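Local coordinates for protein sortase B (Streptococcus pyogenes, PDB 3PSQ) that probably acts as a cysteine transpeptidase of sortase class B, taking part in the assembly of pili on the streptococcal surface, at residues Met37-Val42 / Asp48-Gln53. Numbering follows the deposited sequence.
Sequences MAWLTV and DYPIVQ
Strands 37-41 and 48-53 pair as an antiparallel beta hairpin of the sortase barrel, their short axes 148° apart in direction, with Leu40 and Tyr49 forming a hydrogen-bonded pair whose two backbone bonds, Leu40 N to Tyr49 O and Tyr49 N to Leu40 O, are both 2.8 Å long. At the other end the register slips: a classic beta bulge sets Met37 and Ala38 together opposite the single residue Ile51, evident from Met37 N donating to Ile51 O at 2.9 Å while the bond from Ala38 N to the same oxygen is weak.

Trp39, Pro50, Thr41 and Asp48 share one face of the sheet. With CG anti to the backbone N (chi1 -166°), the Trp39 indole lies across strand 48-53. Its six-membered ring takes the Pro50 ring over one face, a CH-pi contact in which Pro50 CD lies over the ring, 3.9 Å from its centroid. That same indole face also covers the peptide between Tyr49 and Pro50. Beyond the hairpin, Trp39 touches Lys22 and Gln25, and Pro50 touches Leu29, placing helix 22-32 over this side.

On the other face, Ile51 CD1 reaches Leu40, 3.7 Å from Leu40 CB, the two side chains crossing at a slant, and Ala38 adds its methyl group; Phe121 and Ile123 of strand 120-125 extend this apolar layer. Near the bulge the folded Met37 chain brings SD 3.9 Å from Ile51 CG2.

Asp48 OD1 is gripped by two donors arriving from opposite faces of the carboxylate plane. Thr41 OG1 donates from 3.1 Å, whereas Trp39 NE1 makes a nearly straight bond of 2.7 Å (174° at the hydrogen), with OD1 practically in the indole plane.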
loop_
_atom_site.group_PDB
_atom_site.type_symbol
_atom_site.label_atom_id
_atom_site.label_comp_id
_atom_site.label_asym_id
_atom_site.label_seq_id
_atom_site.Cartn_x
_atom_site.Cartn_y
_atom_site.Cartn_z
ATOM N N MET A 37 10.072 8.674 2.611
ATOM C CA MET A 37 10.384 8.602 1.168
ATOM C C MET A 37 9.202 8.822 0.214
ATOM O O MET A 37 9.378 8.799 -0.987
ATOM C CB MET A 37 11.124 7.282 0.793
ATOM C CG MET A 37 10.594 6.049 1.460
ATOM S SD MET A 37 8.908 5.587 1.039
ATOM C CE MET A 37 8.999 5.405 -0.780
ATOM N N ALA A 38 8.005 8.998 0.738
ATOM C CA ALA A 38 6.858 9.286 -0.123
ATOM C C ALA A 38 5.672 9.874 0.653
ATOM O O ALA A 38 5.641 9.842 1.872
ATOM C CB ALA A 38 6.418 8.051 -0.883
ATOM N N TRP A 39 4.689 10.392 -0.082
ATOM C CA TRP A 39 3.432 10.818 0.500
ATOM C C TRP A 39 2.355 10.071 -0.226
ATOM O O TRP A 39 2.400 9.948 -1.456
ATOM C CB TRP A 39 3.229 12.336 0.355
ATOM C CG TRP A 39 2.115 12.871 1.242
ATOM C CD1 TRP A 39 0.772 12.837 0.987
ATOM C CD2 TRP A 39 2.261 13.505 2.522
ATOM N NE1 TRP A 39 0.076 13.400 2.043
ATOM C CE2 TRP A 39 0.975 13.826 2.984
ATOM C CE3 TRP A 39 3.368 13.836 3.321
ATOM C CZ2 TRP A 39 0.762 14.453 4.209
ATOM C CZ3 TRP A 39 3.159 14.434 4.536
ATOM C CH2 TRP A 39 1.867 14.742 4.971
ATOM N N LEU A 40 1.376 9.576 0.524
ATOM C CA LEU A 40 0.270 8.811 -0.033
ATOM C C LEU A 40 -1.077 9.493 0.232
ATOM O O LEU A 40 -1.372 9.896 1.359
ATOM C CB LEU A 40 0.267 7.414 0.576
ATOM C CG LEU A 40 -0.933 6.515 0.332
ATOM C CD1 LEU A 40 -0.946 5.960 -1.095
ATOM C CD2 LEU A 40 -0.968 5.347 1.355
ATOM N N THR A 41 -1.898 9.593 -0.802
ATOM C CA THR A 41 -3.218 10.186 -0.709
ATOM C C THR A 41 -4.225 9.252 -1.360
ATOM O O THR A 41 -3.998 8.755 -2.456
ATOM C CB THR A 41 -3.240 11.590 -1.344
ATOM O OG1 THR A 41 -2.319 12.437 -0.633
ATOM C CG2 THR A 41 -4.614 12.221 -1.218
ATOM N N VAL A 42 -5.307 8.937 -0.655
ATOM C CA VAL A 42 -6.369 8.134 -1.251
ATOM C C VAL A 42 -7.661 8.918 -1.075
ATOM O O VAL A 42 -8.239 8.955 0.011
ATOM C CB VAL A 42 -6.534 6.732 -0.612
ATOM C CG1 VAL A 42 -7.640 5.918 -1.354
ATOM C CG2 VAL A 42 -5.210 5.978 -0.593
ATOM N N ASP A 48 -3.837 10.166 3.911
ATOM C CA ASP A 48 -3.155 11.336 3.395
ATOM C C ASP A 48 -1.921 11.430 4.284
ATOM O O ASP A 48 -1.895 12.180 5.244
ATOM C CB ASP A 48 -4.076 12.551 3.566
ATOM C CG ASP A 48 -3.521 13.826 2.947
ATOM O OD1 ASP A 48 -2.584 13.768 2.106
ATOM O OD2 ASP A 48 -4.061 14.885 3.333
ATOM N N TYR A 49 -0.904 10.640 3.978
ATOM C CA TYR A 49 0.151 10.432 4.963
ATOM C C TYR A 49 1.518 10.366 4.365
ATOM O O TYR A 49 1.681 9.849 3.253
ATOM C CB TYR A 49 -0.039 9.105 5.716
ATOM C CG TYR A 49 -1.404 8.823 6.269
ATOM C CD1 TYR A 49 -2.132 9.782 7.022
ATOM C CD2 TYR A 49 -1.958 7.572 6.077
ATOM C CE1 TYR A 49 -3.412 9.419 7.548
ATOM C CE2 TYR A 49 -3.181 7.237 6.562
ATOM C CZ TYR A 49 -3.905 8.126 7.296
ATOM O OH TYR A 49 -5.155 7.635 7.707
ATOM N N PRO A 50 2.526 10.798 5.149
ATOM C CA PRO A 50 3.902 10.506 4.794
ATOM C C PRO A 50 4.165 8.998 4.946
ATOM O O PRO A 50 3.514 8.336 5.769
ATOM C CB PRO A 50 4.707 11.310 5.821
ATOM C CG PRO A 50 3.752 11.354 7.091
ATOM C CD PRO A 50 2.385 11.431 6.492
ATOM N N ILE A 51 5.072 8.458 4.125
ATOM C CA ILE A 51 5.372 7.000 4.082
ATOM C C ILE A 51 6.844 6.834 4.358
ATOM O O ILE A 51 7.662 7.580 3.842
ATOM C CB ILE A 51 5.069 6.362 2.696
ATOM C CG1 ILE A 51 3.588 6.578 2.281
ATOM C CG2 ILE A 51 5.419 4.879 2.670
ATOM C CD1 ILE A 51 2.503 5.955 3.209
ATOM N N VAL A 52 7.180 5.854 5.189
ATOM C CA VAL A 52 8.571 5.535 5.424
ATOM C C VAL A 52 8.917 4.209 4.792
ATOM O O VAL A 52 8.034 3.394 4.497
ATOM C CB VAL A 52 8.920 5.445 6.929
ATOM C CG1 VAL A 52 8.873 6.821 7.568
ATOM C CG2 VAL A 52 7.996 4.438 7.638
ATOM N N GLN A 53 10.219 3.990 4.619
ATOM C CA GLN A 53 10.705 2.652 4.377
ATOM C C GLN A 53 11.737 2.310 5.432
ATOM O O GLN A 53 12.715 3.059 5.619
ATOM C CB GLN A 53 11.344 2.511 3.002
ATOM C CG GLN A 53 11.930 1.101 2.769
ATOM C CD GLN A 53 12.602 0.989 1.418
ATOM O OE1 GLN A 53 13.637 1.606 1.184
ATOM N NE2 GLN A 53 12.011 0.206 0.518
#